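Local atomic coordinates of microtubule-associated protein 1 light chain 3 (Plasmodium falciparum, PDB entry 4EOY), a protein that appears to act in an autophagy-type conjugation pathway as a ubiquitin-fold Atg8 protein, and binds a peptide of its partner Atg3. Residues Asp10-Ser13 with Phe14-Val18; Phe52-Pro55 with Met56-Val60; Leu90-Asn93 with Asn94-Pro97. The protein carries 3 engineered substitutions. All blocks are in the same frame, centred on the assembly; numbering follows the deposited sequence.

Contact 1 of 3, residues Asp10-Ser13 with Phe14-Val18; sequences DEVS and FENRV. With CA (calcium ion), chain I.
V12 and S13 meet the first turn of helix 14-27, pressing most closely against N16 and R17. The methyl CG1 of V12 touches both residues, lying 3.4 Å from CB of N16 and also meeting CG of R17. R17 folds back past V12 in the opposite direction, its aliphatic part bent at chi2 and chi3, and the bends bring the guanidinium to the carbonyl of V12. NH1 then donates to O of V12 over 3.3 Å, nearly straight at 176°, with the acceptor lying in the guanidinium plane at its edge. CA of F14 lies over one face of the same group, and NH2 makes a salt bridge with D114, which adds a second hold on its rotation.

S13 is the N-cap of the helix. With chi1 at 59°, OG turns between the backbone N and the carbonyl carbon and accepts a weak bond from N of N16 (3.4 Å), while O of S13 receives N of R17 at 3.1 Å, starting the regular helical ladder. A calcium ion is modelled within this turn, against O of S13 (1.9 Å) and O of F14 (2.0 Å); both bonds are too short for calcium and N of R17 is too close, so its placement or identity is doubtful.

The other flank is looser. E15 bends at chi2 and brings OE2 only to within 3.5 Å of CB of S13. F14 leaves the helix at its CB on the side away from V12 and S13; its side chain touches E113 and D114, and CG2 of V18 lies over one face of its ring.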
# COMPACT_ATOMS: atom_id res chain seq x y z
N ASP A 10 -3.15 -14.11 5.59
CA ASP A 10 -2.59 -15.28 6.25
C ASP A 10 -2.16 -14.96 7.69
O ASP A 10 -2.07 -15.85 8.55
CB ASP A 10 -1.38 -15.81 5.45
CG ASP A 10 -1.62 -15.80 3.93
OD1 ASP A 10 -2.76 -15.53 3.49
OD2 ASP A 10 -0.67 -16.06 3.18
N GLU A 11 -1.90 -13.68 7.94
CA GLU A 11 -1.44 -13.19 9.23
C GLU A 11 -2.59 -12.94 10.20
O GLU A 11 -2.49 -13.29 11.38
CB GLU A 11 -0.68 -11.87 9.06
CG GLU A 11 0.78 -12.01 8.66
CD GLU A 11 1.34 -10.74 8.02
OE1 GLU A 11 2.22 -10.86 7.15
OE2 GLU A 11 0.90 -9.63 8.40
N VAL A 12 -3.65 -12.30 9.69
CA VAL A 12 -4.82 -11.89 10.50
C VAL A 12 -6.10 -12.50 9.94
O VAL A 12 -6.29 -12.53 8.74
CB VAL A 12 -5.01 -10.36 10.46
CG1 VAL A 12 -6.15 -9.94 11.37
CG2 VAL A 12 -3.72 -9.63 10.82
N SER A 13 -6.99 -12.93 10.82
CA SER A 13 -8.28 -13.51 10.41
C SER A 13 -9.20 -12.50 9.76
O SER A 13 -9.12 -11.31 10.08
CB SER A 13 -9.00 -14.08 11.63
OG SER A 13 -9.23 -13.06 12.59
N PHE A 14 -10.10 -12.97 8.88
CA PHE A 14 -11.06 -12.09 8.18
C PHE A 14 -11.85 -11.20 9.14
O PHE A 14 -12.08 -10.02 8.87
CB PHE A 14 -12.05 -12.91 7.34
CG PHE A 14 -13.15 -12.08 6.73
CD1 PHE A 14 -12.95 -11.39 5.54
CD2 PHE A 14 -14.40 -11.98 7.34
CE1 PHE A 14 -13.96 -10.63 4.99
CE2 PHE A 14 -15.41 -11.21 6.79
CZ PHE A 14 -15.19 -10.53 5.61
N GLU A 15 -12.25 -11.78 10.27
CA GLU A 15 -13.09 -11.09 11.26
C GLU A 15 -12.34 -9.95 11.99
O GLU A 15 -12.92 -8.89 12.23
CB GLU A 15 -13.70 -12.09 12.25
CG GLU A 15 -12.79 -13.23 12.70
CD GLU A 15 -12.73 -14.41 11.72
OE1 GLU A 15 -13.21 -14.30 10.56
OE2 GLU A 15 -12.19 -15.48 12.12
N ASN A 16 -11.07 -10.18 12.31
CA ASN A 16 -10.21 -9.14 12.90
C ASN A 16 -9.93 -7.99 11.95
O ASN A 16 -10.03 -6.83 12.34
CB ASN A 16 -8.89 -9.74 13.41
CG ASN A 16 -9.07 -10.59 14.67
OD1 ASN A 16 -10.17 -11.05 14.96
ND2 ASN A 16 -7.99 -10.80 15.41
N ARG A 17 -9.55 -8.31 10.71
CA ARG A 17 -9.38 -7.33 9.61
C ARG A 17 -10.61 -6.46 9.34
O ARG A 17 -10.48 -5.26 9.14
CB ARG A 17 -8.97 -8.04 8.31
CG ARG A 17 -7.51 -8.48 8.27
CD ARG A 17 -7.30 -9.78 7.50
NE ARG A 17 -8.07 -9.80 6.27
CZ ARG A 17 -8.47 -10.90 5.63
NH1 ARG A 17 -8.16 -12.11 6.08
NH2 ARG A 17 -9.19 -10.77 4.53
N VAL A 18 -11.80 -7.07 9.33
CA VAL A 18 -13.04 -6.32 9.20
C VAL A 18 -13.22 -5.34 10.36
O VAL A 18 -13.60 -4.19 10.17
CB VAL A 18 -14.26 -7.27 9.10
CG1 VAL A 18 -15.56 -6.48 9.10
CG2 VAL A 18 -14.18 -8.12 7.85
CA CA I . -10.37 -9.95 9.90

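Contact 2 of 3, residues Phe52-Pro55 with Met56-Val60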
# COMPACT_ATOMS: atom_id res chain seq x y z
N PHE A 52 -0.82 1.62 5.21
CA PHE A 52 -0.90 3.04 4.96
C PHE A 52 -2.30 3.56 5.22
O PHE A 52 -3.29 2.87 4.93
CB PHE A 52 -0.55 3.33 3.51
CG PHE A 52 0.90 3.17 3.21
CD1 PHE A 52 1.44 1.92 3.07
CD2 PHE A 52 1.72 4.29 3.10
CE1 PHE A 52 2.79 1.76 2.80
CE2 PHE A 52 3.07 4.15 2.83
CZ PHE A 52 3.60 2.88 2.68
N LEU A 53 -2.38 4.77 5.75
CA LEU A 53 -3.64 5.45 5.94
C LEU A 53 -3.57 6.68 5.04
O LEU A 53 -3.00 7.70 5.42
CB LEU A 53 -3.81 5.82 7.41
CG LEU A 53 -5.22 5.97 7.96
CD1 LEU A 53 -6.09 4.77 7.56
CD2 LEU A 53 -5.16 6.11 9.47
N VAL A 54 -4.12 6.56 3.83
CA VAL A 54 -3.87 7.53 2.76
C VAL A 54 -5.00 8.55 2.63
O VAL A 54 -6.17 8.18 2.60
CB VAL A 54 -3.73 6.80 1.42
CG1 VAL A 54 -3.41 7.78 0.30
CG2 VAL A 54 -2.65 5.74 1.52
N PRO A 55 -4.66 9.85 2.55
CA PRO A 55 -5.71 10.85 2.41
C PRO A 55 -6.58 10.58 1.19
O PRO A 55 -6.06 10.24 0.13
CB PRO A 55 -4.93 12.16 2.22
CG PRO A 55 -3.60 11.90 2.79
CD PRO A 55 -3.32 10.45 2.54
N MET A 56 -7.89 10.71 1.35
CA MET A 56 -8.83 10.37 0.28
C MET A 56 -8.62 11.17 -1.02
O MET A 56 -8.79 10.62 -2.11
CB MET A 56 -10.27 10.53 0.77
CG MET A 56 -10.68 11.96 1.07
SD MET A 56 -12.43 12.07 1.46
CE MET A 56 -12.68 13.85 1.44
N ASN A 57 -8.26 12.45 -0.91
CA ASN A 57 -8.03 13.33 -2.07
C ASN A 57 -6.63 13.28 -2.68
O ASN A 57 -6.36 13.95 -3.68
CB ASN A 57 -8.44 14.77 -1.76
CG ASN A 57 -9.92 15.03 -1.97
OD1 ASN A 57 -10.59 14.35 -2.75
ND2 ASN A 57 -10.44 16.03 -1.30
N MET A 58 -5.75 12.46 -2.11
CA MET A 58 -4.43 12.24 -2.71
C MET A 58 -4.55 11.57 -4.08
O MET A 58 -5.25 10.57 -4.23
CB MET A 58 -3.55 11.36 -1.81
CG MET A 58 -2.22 10.95 -2.45
SD MET A 58 -1.02 10.27 -1.27
CE MET A 58 -0.47 11.80 -0.49
N LEU A 59 -3.83 12.10 -5.06
CA LEU A 59 -3.83 11.52 -6.39
C LEU A 59 -3.07 10.20 -6.42
O LEU A 59 -2.08 10.02 -5.71
CB LEU A 59 -3.22 12.49 -7.41
CG LEU A 59 -4.04 13.74 -7.66
CD1 LEU A 59 -3.21 14.77 -8.40
CD2 LEU A 59 -5.31 13.38 -8.43
N VAL A 60 -3.53 9.28 -7.25
CA VAL A 60 -2.89 7.98 -7.37
C VAL A 60 -1.43 8.18 -7.78
O VAL A 60 -0.53 7.61 -7.17
CB VAL A 60 -3.63 7.05 -8.36
CG1 VAL A 60 -2.86 5.77 -8.63
CG2 VAL A 60 -5.01 6.70 -7.83
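Both V54 and M58 set a gamma carbon opposite the backbone N: CG1 of V54 at chi1 -178° and CG of M58 at chi1 173°. In this way the valine methyl and the thioether meet across the turn, SD of M58 lying 3.8 Å from CG1 of V54, and the two side chains cross at about a right angle. CB of M58 reaches the same methyl at 4.2 Å and lies 3.4 Å from O of P55.

The backbone holds the pair together. P55 to M58 forms a type I beta turn, closed by N of M58 donating to O of P55 over 3.2 Å. CB of P55 approaches CB of M58 more loosely, at 4.3 Å. M56 and N57 occupy the two corners of the turn, M56 reaching Q104 of helix 103-110.

V54 and M58 both touch F63 of helix 60-72. L59 occupies the N-cap position of that helix, and its backbone N donates to OE1 of E62. On the peptide side, L53 makes backbone hydrogen bonds to the bound Atg3 peptide, while P55 and M58 each pack on aromatic side-chain atoms of it, F52 and L53 on apolar ones. An outermost strand pairing with a short peptide, beside apolar residues that receive its side chains, is the docking mode of the Atg8 family for Atg8-interacting motifs.

Contact 3 of 3, residues Leu90-Asn93 with Asn94-Pro97; sequences LFVN and NIVP. With ACT (acetate ion), chain H.
I95 and V92 meet across a tight type I' turn, V92 to I95. From CB, which lies 3.9 Å from O of V92, the isoleucine side chain divides. A chi1 of 61° swings CG1 toward that same oxygen, on which it presses at 3.1 Å, and CG1 comes within 4.1 Å of CG1 of V92; CG2 meets O of N93 more distantly. CD1 comes no nearer to CG1 of V92 than CG1 of I95 does, and the side chain touches Y110.

The two backbones pair as a single antiparallel hydrogen-bonded bridge. N of V92 donates to O of I95 over 2.8 Å, and N of I95 returns the bond to O of V92 at 3.0 Å. O of I95 is also approached by CA of F91 in a C-H...O contact. Farther along, CD of P97 sits only 3.0 Å from O of L90, while CG of the proline faces CG1 of V92. An acetate ion, probably from the crystallisation liquor, accepts from N of L90.

The turn lies at the end of outermost strand 89-92, which pairs with strand 117-122. Y110 of helix 103-110 covers V92 and I95, while P97 sits among V60 of helix 60-72, L106 and M119.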
# COMPACT_ATOMS: atom_id res chain seq x y z
N LEU A 90 3.61 -1.05 -10.01
CA LEU A 90 2.55 -1.13 -9.00
C LEU A 90 1.21 -1.61 -9.58
O LEU A 90 0.84 -1.27 -10.72
CB LEU A 90 2.36 0.23 -8.35
CG LEU A 90 3.57 0.74 -7.56
CD1 LEU A 90 3.33 2.17 -7.07
CD2 LEU A 90 3.89 -0.18 -6.38
N PHE A 91 0.48 -2.37 -8.78
CA PHE A 91 -0.77 -2.98 -9.22
C PHE A 91 -1.88 -2.90 -8.20
O PHE A 91 -1.66 -3.13 -7.01
CB PHE A 91 -0.53 -4.44 -9.57
CG PHE A 91 0.47 -4.64 -10.67
CD1 PHE A 91 1.83 -4.64 -10.40
CD2 PHE A 91 0.04 -4.79 -11.99
CE1 PHE A 91 2.75 -4.80 -11.42
CE2 PHE A 91 0.96 -4.96 -13.01
CZ PHE A 91 2.31 -4.96 -12.73
N VAL A 92 -3.09 -2.59 -8.66
CA VAL A 92 -4.26 -2.74 -7.83
C VAL A 92 -5.22 -3.77 -8.45
O VAL A 92 -5.65 -3.63 -9.62
CB VAL A 92 -4.96 -1.40 -7.61
CG1 VAL A 92 -5.39 -0.78 -8.94
CG2 VAL A 92 -6.12 -1.62 -6.67
N ASN A 93 -5.53 -4.82 -7.70
CA ASN A 93 -6.36 -5.91 -8.24
C ASN A 93 -5.90 -6.31 -9.66
O ASN A 93 -6.68 -6.29 -10.61
CB ASN A 93 -7.84 -5.52 -8.22
CG ASN A 93 -8.40 -5.40 -6.82
OD1 ASN A 93 -7.65 -5.34 -5.83
ND2 ASN A 93 -9.73 -5.36 -6.71
N ASN A 94 -4.60 -6.61 -9.75
CA ASN A 94 -3.90 -7.05 -10.97
C ASN A 94 -3.76 -6.05 -12.11
O ASN A 94 -3.10 -6.36 -13.09
CB ASN A 94 -4.46 -8.39 -11.47
CG ASN A 94 -4.34 -9.49 -10.43
OD1 ASN A 94 -3.50 -9.42 -9.53
ND2 ASN A 94 -5.17 -10.51 -10.53
N ILE A 95 -4.34 -4.85 -11.98
CA ILE A 95 -4.23 -3.82 -13.02
C ILE A 95 -3.42 -2.61 -12.60
O ILE A 95 -3.19 -2.39 -11.42
CB ILE A 95 -5.61 -3.34 -13.54
CG1 ILE A 95 -6.44 -2.70 -12.42
CG2 ILE A 95 -6.39 -4.49 -14.16
CD1 ILE A 95 -7.54 -1.81 -12.93
N VAL A 96 -2.98 -1.83 -13.58
CA VAL A 96 -2.16 -0.66 -13.31
C VAL A 96 -3.02 0.45 -12.71
O VAL A 96 -4.02 0.84 -13.30
CB VAL A 96 -1.46 -0.15 -14.59
CG1 VAL A 96 -0.68 1.13 -14.28
CG2 VAL A 96 -0.54 -1.23 -15.17
N PRO A 97 -2.63 0.97 -11.54
CA PRO A 97 -3.40 2.09 -11.01
C PRO A 97 -3.38 3.27 -11.98
O PRO A 97 -2.31 3.64 -12.47
CB PRO A 97 -2.68 2.44 -9.71
CG PRO A 97 -1.81 1.27 -9.40
CD PRO A 97 -1.45 0.67 -10.72
C ACT H . 3.51 2.18 -12.54
O ACT H . 2.84 1.55 -11.69
OXT ACT H . 3.99 1.63 -13.55
CH3 ACT H . 3.72 3.65 -12.33

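From the N terminus the three contacts follow one another in series, none enclosing or crossing another. Contact 1 closes the turn between helix 8-11 and helix 14-27, at the surface, with its centre 23 Å from that of contact 2 and 22 Å from that of contact 3. Contact 2 turns the chain from strand 51-55 toward helix 60-72; contact 3 turns it back at the end of strand 89-92, on the way to helix 103-110. These two strands bound opposite edges of the four-stranded sheet. The start of helix 60-72 nevertheless meets the loop after strand 89-92, CG1 of V60 lying 3.5 Å from CB of P97, which ties that helix start to the connection leading to helix 103-110.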